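Local coordinates for Alpha/beta hydrolase fold-3 domain-containing protein (Enterococcus faecalis, PDB 2QRU) that is of unknown function but has an alpha/beta hydrolase fold and probably acts as a hydrolase, at residues A[55-60]-A[269-274]; A[98-103]-A[122-127]. All blocks are in the same frame, centred on the assembly; numbering follows the deposited sequence. Where two conformers were deposited one is given.

Interaction 1. Residues A[55-60]-A[269-274]; sequences TSNGYT and SWLKER
Asn57 and Lys272 meet at the solvent side of this contact, where the lysine NZ donates to Asn57 OD1 at 2.8 Å. The two side chains cross at about a right angle. The lysine chain runs extended as far as CE and turns only at its last torsion (chi4 55°), which folds the ammonium back onto the amide oxygen; the donor arrives at a C=O...N angle of 122°, tilted modestly from the carbonyl plane. Beside this bond two waters bridge Lys272 NZ to Ser56, one to its carbonyl O and one to its OG, each bridge with one weak leg. Asp268 forms a salt bridge with the same NZ through OD2 and accepts from Asn57 ND2 through OD1, so amide, ammonium and carboxylate form a closed polar cluster that fixes the rotation of the amide.

The inner side is more buried, Tyr59 and Leu271 being enclosed, and the tip of Tyr59 brings its OH to 3.6 Å from Arg274 CB. A water joins Tyr59 OH to Leu271 O, which it reaches at 2.8 Å. Arg274 bends back, NE and NH2 gripping Trp270 O side-on (NE to O 2.9 Å), with its guanidinium against one face of the indole.

Gly58, at positive phi, is the C-prime residue of a Schellman motif closing helix 48-55 before strand 59-64. The contact thus joins this helix-to-strand turn to the C-terminal end of helix 258-272, with Leu271 also packing on Leu53 and Phe54 of helix 48-55.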
ATOM      1  N   THR A  55      -7.908 -10.078  11.591  1.00 23.72           N
ATOM      2  CA  THR A  55      -9.224 -10.377  12.147  1.00 23.74           C
ATOM      3  C   THR A  55      -9.119 -11.175  13.449  1.00 24.49           C
ATOM      4  O   THR A  55      -9.923 -10.964  14.367  1.00 24.65           O
ATOM      5  CB  THR A  55     -10.141 -11.096  11.138  1.00 25.19           C
ATOM      6  OG1 THR A  55      -9.576 -12.362  10.788  1.00 24.22           O
ATOM      7  CG2 THR A  55     -10.392 -10.230   9.894  1.00 24.90           C
ATOM      8  N   SER A  56      -8.154 -12.100  13.535  1.00 24.15           N
ATOM      9  CA  SER A  56      -7.967 -12.890  14.763  1.00 25.25           C
ATOM     10  C   SER A  56      -7.546 -12.028  15.966  1.00 25.30           C
ATOM     11  O   SER A  56      -7.679 -12.461  17.126  1.00 25.69           O
ATOM     12  CB  SER A  56      -6.951 -13.999  14.560  1.00 24.89           C
ATOM     13  OG  SER A  56      -5.659 -13.437  14.442  1.00 28.24           O
ATOM     14  N   ASN A  57      -7.016 -10.838  15.673  1.00 25.00           N
ATOM     15  CA  ASN A  57      -6.600  -9.865  16.681  1.00 24.87           C
ATOM     16  C   ASN A  57      -7.621  -8.750  16.899  1.00 25.87           C
ATOM     17  O   ASN A  57      -7.347  -7.747  17.568  1.00 25.30           O
ATOM     18  CB  ASN A  57      -5.219  -9.322  16.334  1.00 25.70           C
ATOM     19  CG  ASN A  57      -4.121 -10.278  16.741  1.00 23.77           C
ATOM     20  OD1 ASN A  57      -3.979 -10.604  17.933  1.00 24.74           O
ATOM     21  ND2 ASN A  57      -3.382 -10.784  15.765  1.00 26.40           N
ATOM     22  N   GLY A  58      -8.819  -8.948  16.344  1.00 25.25           N
ATOM     23  CA  GLY A  58      -9.932  -8.038  16.628  1.00 26.51           C
ATOM     24  C   GLY A  58     -10.046  -6.849  15.699  1.00 26.03           C
ATOM     25  O   GLY A  58     -10.745  -5.892  16.020  1.00 26.57           O
ATOM     26  N   TYR A  59      -9.395  -6.914  14.537  1.00 25.09           N
ATOM     27  CA  TYR A  59      -9.505  -5.854  13.533  1.00 25.15           C
ATOM     28  C   TYR A  59     -10.297  -6.331  12.318  1.00 25.25           C
ATOM     29  O   TYR A  59      -9.888  -7.254  11.627  1.00 25.70           O
ATOM     30  CB  TYR A  59      -8.096  -5.399  13.081  1.00 25.20           C
ATOM     31  CG  TYR A  59      -7.295  -4.833  14.218  1.00 25.23           C
ATOM     32  CD1 TYR A  59      -7.466  -3.503  14.617  1.00 26.33           C
ATOM     33  CD2 TYR A  59      -6.420  -5.638  14.946  1.00 28.00           C
ATOM     34  CE1 TYR A  59      -6.769  -2.973  15.710  1.00 26.80           C
ATOM     35  CE2 TYR A  59      -5.701  -5.115  16.035  1.00 27.01           C
ATOM     36  CZ  TYR A  59      -5.872  -3.782  16.402  1.00 28.11           C
ATOM     37  OH  TYR A  59      -5.169  -3.293  17.477  1.00 28.33           O
ATOM     38  N   THR A  60     -11.422  -5.682  12.071  1.00 24.02           N
ATOM     39  CA  THR A  60     -12.148  -5.826  10.818  1.00 23.76           C
ATOM     40  C   THR A  60     -11.284  -5.214   9.708  1.00 23.18           C
ATOM     41  O   THR A  60     -10.846  -4.068   9.810  1.00 24.07           O
ATOM     42  CB  THR A  60     -13.518  -5.112  10.900  1.00 24.21           C
ATOM     43  OG1 THR A  60     -14.384  -5.840  11.789  1.00 26.54           O
ATOM     44  CG2 THR A  60     -14.179  -5.008   9.517  1.00 25.18           C
ATOM     45  N   SER A 269       2.721 -10.801  17.310  0.50 22.76           N
ATOM     46  CA  SER A 269       3.130 -10.389  18.652  0.50 23.26           C
ATOM     47  C   SER A 269       3.047  -8.864  18.791  0.50 23.27           C
ATOM     48  O   SER A 269       2.553  -8.364  19.803  0.50 23.61           O
ATOM     49  CB  SER A 269       4.550 -10.872  18.949  0.50 23.09           C
ATOM     50  OG  SER A 269       4.992 -10.450  20.233  0.50 20.17           O
ATOM     51  N   TRP A 270       3.528  -8.145  17.774  1.00 23.61           N
ATOM     52  CA  TRP A 270       3.520  -6.660  17.791  1.00 23.54           C
ATOM     53  C   TRP A 270       2.069  -6.142  17.805  1.00 23.27           C
ATOM     54  O   TRP A 270       1.760  -5.165  18.544  1.00 23.77           O
ATOM     55  CB  TRP A 270       4.254  -6.145  16.565  1.00 24.50           C
ATOM     56  CG  TRP A 270       4.369  -4.648  16.461  1.00 23.92           C
ATOM     57  CD1 TRP A 270       5.367  -3.863  16.965  1.00 25.41           C
ATOM     58  CD2 TRP A 270       3.480  -3.782  15.744  1.00 25.12           C
ATOM     59  NE1 TRP A 270       5.134  -2.536  16.632  1.00 25.99           N
ATOM     60  CE2 TRP A 270       3.985  -2.455  15.887  1.00 24.73           C
ATOM     61  CE3 TRP A 270       2.290  -3.986  15.026  1.00 25.00           C
ATOM     62  CZ2 TRP A 270       3.363  -1.358  15.305  1.00 26.34           C
ATOM     63  CZ3 TRP A 270       1.660  -2.874  14.418  1.00 26.85           C
ATOM     64  CH2 TRP A 270       2.207  -1.574  14.576  1.00 26.77           C
ATOM     65  N   LEU A 271       1.191  -6.766  17.015  0.60 22.80           N
ATOM     66  CA  LEU A 271      -0.230  -6.354  16.986  0.60 22.70           C
ATOM     67  C   LEU A 271      -0.871  -6.539  18.351  0.60 22.12           C
ATOM     68  O   LEU A 271      -1.658  -5.687  18.802  0.60 21.93           O
ATOM     69  CB  LEU A 271      -1.027  -7.134  15.946  0.60 23.04           C
ATOM     70  CG  LEU A 271      -0.822  -6.762  14.489  0.60 22.97           C
ATOM     71  CD1 LEU A 271      -1.598  -7.770  13.670  0.60 23.76           C
ATOM     72  CD2 LEU A 271      -1.306  -5.339  14.195  0.60 26.87           C
ATOM     73  N   LYS A 272      -0.523  -7.636  19.024  1.00 21.24           N
ATOM     74  CA  LYS A 272      -1.042  -7.891  20.377  1.00 21.43           C
ATOM     75  C   LYS A 272      -0.604  -6.844  21.434  1.00 21.63           C
ATOM     76  O   LYS A 272      -1.203  -6.768  22.495  1.00 21.94           O
ATOM     77  CB  LYS A 272      -0.701  -9.327  20.838  1.00 22.70           C
ATOM     78  CG  LYS A 272      -1.515 -10.373  20.081  1.00 21.85           C
ATOM     79  CD  LYS A 272      -1.098 -11.809  20.501  1.00 20.94           C
ATOM     80  CE  LYS A 272      -2.170 -12.863  20.129  1.00 24.01           C
ATOM     81  NZ  LYS A 272      -2.534 -12.852  18.683  1.00 26.41           N
ATOM     82  N   GLU A 273       0.426  -6.043  21.119  1.00 21.68           N
ATOM     83  CA  GLU A 273       0.866  -4.956  22.002  1.00 23.81           C
ATOM     84  C   GLU A 273       0.249  -3.587  21.662  1.00 22.55           C
ATOM     85  O   GLU A 273       0.516  -2.622  22.360  1.00 22.47           O
ATOM     86  CB  GLU A 273       2.407  -4.884  22.077  1.00 25.04           C
ATOM     87  CG  GLU A 273       2.980  -6.202  22.667  1.00 26.30           C
ATOM     88  CD  GLU A 273       4.498  -6.187  22.928  1.00 29.53           C
ATOM     89  OE1 GLU A 273       5.149  -5.140  22.701  1.00 36.44           O
ATOM     90  OE2 GLU A 273       5.010  -7.251  23.371  1.00 35.31           O
ATOM     91  N   ARG A 274      -0.605  -3.517  20.640  1.00 22.20           N
ATOM     92  CA  ARG A 274      -1.314  -2.231  20.375  1.00 21.46           C
ATOM     93  C   ARG A 274      -2.197  -1.798  21.512  1.00 23.33           C
ATOM     94  O   ARG A 274      -2.663  -2.592  22.370  1.00 23.10           O
ATOM     95  CB  ARG A 274      -2.161  -2.301  19.096  1.00 21.63           C
ATOM     96  CG  ARG A 274      -1.368  -2.586  17.831  1.00 20.63           C
ATOM     97  CD  ARG A 274      -0.113  -1.688  17.639  1.00 23.21           C
ATOM     98  NE  ARG A 274       1.086  -2.320  18.218  1.00 24.67           N
ATOM     99  CZ  ARG A 274       2.159  -1.684  18.693  1.00 25.84           C
ATOM    100  NH1 ARG A 274       2.222  -0.335  18.726  1.00 24.56           N
ATOM    101  NH2 ARG A 274       3.203  -2.386  19.166  1.00 25.37           N
ATOM    102  OXT ARG A 274      -2.443  -0.562  21.582  1.00 23.83           O
TER
HETATM  103  O   HOH W   1      -5.268 -14.227  18.756  1.00 40.66           O
HETATM  104  O   HOH W   2      -3.579 -14.284  15.986  1.00 44.03           O
HETATM  105  O   HOH W   3      -4.375  -5.342  19.295  1.00 26.22           O

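Interaction 2. Residues A[98-103]-A[122-127]; sequences FGLCGR and LTPQFL
Phe98 and Phe126 both place CG between the backbone N and the carbonyl carbon (chi1 68° and 63°), and in each case this turns the ring onto the backbone of the other segment. The Phe126 ring lies flat over Gly99, whose CA sits 3.8 Å from the ring centroid and nearly on its normal: a CH-pi contact made close by the absence of a side chain on Gly99. The Phe98 ring takes Pro124 CA over one face, while its edge points at a carbonyl, CZ standing 3.1 Å from Leu122 O.

Two backbone bonds set the register. Gln125 N donates to Phe98 O at 2.7 Å, almost straight (174° at the hydrogen), and Leu100 N donates to Phe126 O at 3.0 Å. They lead into the parallel bridge of Leu100 with Leu127, whose side chains lie side by side and point the same way, Leu100 CD1 3.9 Å from Leu127 CD2. Pro124 CG closes this apolar group at 3.7 Å from Leu100 CD1. A water accepts from Phe98 N and donates to Thr123 O, beside the start of strand 98-103.

Here strands 98-103 and 127-130 begin to pair in the central sheet, joined by a beta-alpha-beta crossover through helix 105-119. That helix covers the leucine face through Met110 and Thr114; Phe126 packs on Val30 of strand 28-33, which pairs with the other edge of strand 98-103.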
ATOM      1  N   PHE A  98      -8.599   2.826  14.298  1.00 26.20           N
ATOM      2  CA  PHE A  98      -8.219   2.082  13.109  1.00 24.35           C
ATOM      3  C   PHE A  98      -6.723   2.161  12.905  1.00 24.55           C
ATOM      4  O   PHE A  98      -6.074   3.134  13.321  1.00 24.83           O
ATOM      5  CB  PHE A  98      -8.929   2.638  11.857  1.00 24.51           C
ATOM      6  CG  PHE A  98      -8.449   4.032  11.464  1.00 23.35           C
ATOM      7  CD1 PHE A  98      -8.962   5.171  12.090  1.00 25.60           C
ATOM      8  CD2 PHE A  98      -7.436   4.185  10.528  1.00 25.70           C
ATOM      9  CE1 PHE A  98      -8.491   6.440  11.754  1.00 25.11           C
ATOM     10  CE2 PHE A  98      -6.952   5.456  10.202  1.00 23.20           C
ATOM     11  CZ  PHE A  98      -7.478   6.572  10.821  1.00 24.85           C
ATOM     12  N   GLY A  99      -6.179   1.128  12.281  1.00 22.94           N
ATOM     13  CA  GLY A  99      -4.801   1.146  11.799  1.00 23.59           C
ATOM     14  C   GLY A  99      -4.780   1.105  10.289  1.00 23.93           C
ATOM     15  O   GLY A  99      -5.826   0.899   9.651  1.00 23.87           O
ATOM     16  N   LEU A 100      -3.603   1.275   9.707  1.00 23.38           N
ATOM     17  CA  LEU A 100      -3.486   1.160   8.246  1.00 24.17           C
ATOM     18  C   LEU A 100      -2.458   0.073   7.951  1.00 24.41           C
ATOM     19  O   LEU A 100      -1.502  -0.129   8.717  1.00 24.01           O
ATOM     20  CB  LEU A 100      -3.018   2.454   7.607  1.00 24.10           C
ATOM     21  CG  LEU A 100      -3.926   3.676   7.825  1.00 23.19           C
ATOM     22  CD1 LEU A 100      -3.225   4.951   7.267  1.00 24.91           C
ATOM     23  CD2 LEU A 100      -5.309   3.490   7.203  1.00 22.42           C
ATOM     24  N   CYS A 101      -2.595  -0.582   6.796  1.00 24.83           N
ATOM     25  CA  CYS A 101      -1.581  -1.550   6.363  1.00 24.78           C
ATOM     26  C   CYS A 101      -1.401  -1.395   4.862  1.00 25.14           C
ATOM     27  O   CYS A 101      -2.390  -1.304   4.126  1.00 25.24           O
ATOM     28  CB  CYS A 101      -2.063  -2.964   6.664  1.00 25.33           C
ATOM     29  SG  CYS A 101      -0.942  -4.305   6.084  1.00 26.28           S
ATOM     30  N   GLY A 102      -0.159  -1.352   4.412  1.00 24.10           N
ATOM     31  CA  GLY A 102       0.115  -1.080   2.969  1.00 24.98           C
ATOM     32  C   GLY A 102       1.160  -2.039   2.428  1.00 26.15           C
ATOM     33  O   GLY A 102       2.165  -2.312   3.105  1.00 25.61           O
ATOM     34  N   ARG A 103       0.936  -2.484   1.198  1.00 24.39           N
ATOM     35  CA  ARG A 103       1.817  -3.430   0.525  1.00 24.24           C
ATOM     36  C   ARG A 103       2.495  -2.678  -0.644  1.00 25.38           C
ATOM     37  O   ARG A 103       1.808  -2.273  -1.595  1.00 24.58           O
ATOM     38  CB  ARG A 103       0.952  -4.545  -0.031  1.00 24.86           C
ATOM     39  CG  ARG A 103       1.716  -5.538  -0.862  1.00 24.51           C
ATOM     40  CD  ARG A 103       0.790  -6.713  -1.248  1.00 24.99           C
ATOM     41  NE  ARG A 103       1.430  -7.768  -2.012  1.00 26.72           N
ATOM     42  CZ  ARG A 103       0.801  -8.911  -2.276  1.00 26.26           C
ATOM     43  NH1 ARG A 103      -0.430  -9.085  -1.785  1.00 25.82           N
ATOM     44  NH2 ARG A 103       1.382  -9.885  -2.982  1.00 27.09           N
ATOM     45  N   LEU A 122      -7.728  12.704  12.223  1.00 31.29           N
ATOM     46  CA  LEU A 122      -8.069  11.294  12.038  1.00 30.74           C
ATOM     47  C   LEU A 122      -6.830  10.381  12.068  1.00 30.50           C
ATOM     48  O   LEU A 122      -6.650   9.505  11.202  1.00 31.38           O
ATOM     49  CB  LEU A 122      -8.802  11.096  10.721  1.00 30.84           C
ATOM     50  CG  LEU A 122     -10.258  11.564  10.734  1.00 31.28           C
ATOM     51  CD1 LEU A 122     -10.788  11.590   9.313  1.00 31.50           C
ATOM     52  CD2 LEU A 122     -11.068  10.604  11.603  1.00 35.16           C
ATOM     53  N   THR A 123      -6.019  10.549  13.090  1.00 29.31           N
ATOM     54  CA  THR A 123      -4.748   9.840  13.181  1.00 29.00           C
ATOM     55  C   THR A 123      -4.942   8.310  13.353  1.00 26.77           C
ATOM     56  O   THR A 123      -5.694   7.874  14.224  1.00 26.41           O
ATOM     57  CB  THR A 123      -3.924  10.379  14.350  1.00 30.35           C
ATOM     58  OG1 THR A 123      -3.852  11.815  14.268  1.00 33.65           O
ATOM     59  CG2 THR A 123      -2.535   9.776  14.326  1.00 32.80           C
ATOM     60  N   PRO A 124      -4.269   7.502  12.514  1.00 25.94           N
ATOM     61  CA  PRO A 124      -4.320   6.043  12.712  1.00 24.74           C
ATOM     62  C   PRO A 124      -3.729   5.684  14.072  1.00 25.25           C
ATOM     63  O   PRO A 124      -2.874   6.416  14.573  1.00 24.39           O
ATOM     64  CB  PRO A 124      -3.393   5.498  11.612  1.00 25.53           C
ATOM     65  CG  PRO A 124      -3.391   6.626  10.537  1.00 24.94           C
ATOM     66  CD  PRO A 124      -3.423   7.886  11.368  1.00 24.74           C
ATOM     67  N   GLN A 125      -4.174   4.562  14.647  1.00 24.00           N
ATOM     68  CA  GLN A 125      -3.617   4.054  15.893  1.00 25.31           C
ATOM     69  C   GLN A 125      -2.223   3.475  15.651  1.00 24.02           C
ATOM     70  O   GLN A 125      -1.359   3.537  16.537  1.00 23.91           O
ATOM     71  CB  GLN A 125      -4.541   2.975  16.512  1.00 25.31           C
ATOM     72  CG  GLN A 125      -4.096   2.497  17.915  1.00 28.78           C
ATOM     73  CD  GLN A 125      -4.822   1.217  18.414  1.00 31.91           C
ATOM     74  OE1 GLN A 125      -5.196   0.325  17.627  1.00 38.04           O
ATOM     75  NE2 GLN A 125      -4.982   1.115  19.736  1.00 38.42           N
ATOM     76  N   PHE A 126      -2.047   2.859  14.472  1.00 23.28           N
ATOM     77  CA  PHE A 126      -0.788   2.221  14.105  1.00 23.45           C
ATOM     78  C   PHE A 126      -0.733   1.995  12.607  1.00 23.42           C
ATOM     79  O   PHE A 126      -1.762   2.107  11.902  1.00 23.35           O
ATOM     80  CB  PHE A 126      -0.643   0.886  14.834  1.00 22.54           C
ATOM     81  CG  PHE A 126      -1.710  -0.115  14.461  1.00 24.07           C
ATOM     82  CD1 PHE A 126      -1.547  -0.970  13.347  1.00 24.96           C
ATOM     83  CD2 PHE A 126      -2.857  -0.222  15.243  1.00 23.15           C
ATOM     84  CE1 PHE A 126      -2.560  -1.907  12.996  1.00 27.34           C
ATOM     85  CE2 PHE A 126      -3.859  -1.122  14.919  1.00 25.53           C
ATOM     86  CZ  PHE A 126      -3.719  -1.979  13.791  1.00 25.03           C
ATOM     87  N   LEU A 127       0.453   1.644  12.145  1.00 22.91           N
ATOM     88  CA  LEU A 127       0.723   1.477  10.714  1.00 22.30           C
ATOM     89  C   LEU A 127       1.477   0.173  10.483  1.00 22.41           C
ATOM     90  O   LEU A 127       2.294  -0.198  11.353  1.00 23.47           O
ATOM     91  CB  LEU A 127       1.600   2.619  10.222  1.00 21.59           C
ATOM     92  CG  LEU A 127       1.133   4.078  10.488  1.00 19.08           C
ATOM     93  CD1 LEU A 127       2.252   5.028  10.067  1.00 23.98           C
ATOM     94  CD2 LEU A 127      -0.179   4.295   9.680  1.00 23.01           C
TER
HETATM   95  O   HOH W   4      -7.593   5.753  15.069  1.00 24.51           O

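How the interactions relate
Interactions 1 and 2 have centres 12 Å apart and meet through Phe126, whose ring is edge-to-face with Tyr59 (Phe126 CE2 to Tyr59 CE1 3.5 Å). Leu271 and Arg274 also rest on Phe126, and Trp270 CH2 lies 3.5 Å from Leu127 O, so the C-terminal helix end of interaction 1 packs against the loop of interaction 2 that enters strand 127-130. Along the chain, 98-103 and 122-127 both fall between 55-60 and 269-274. Both contacts lie near the starts of parallel strands; the far end of strand 98-103 leads through Gly102 into a probable nucleophile elbow, where Ser104 would form a triad with His249 and Asp221.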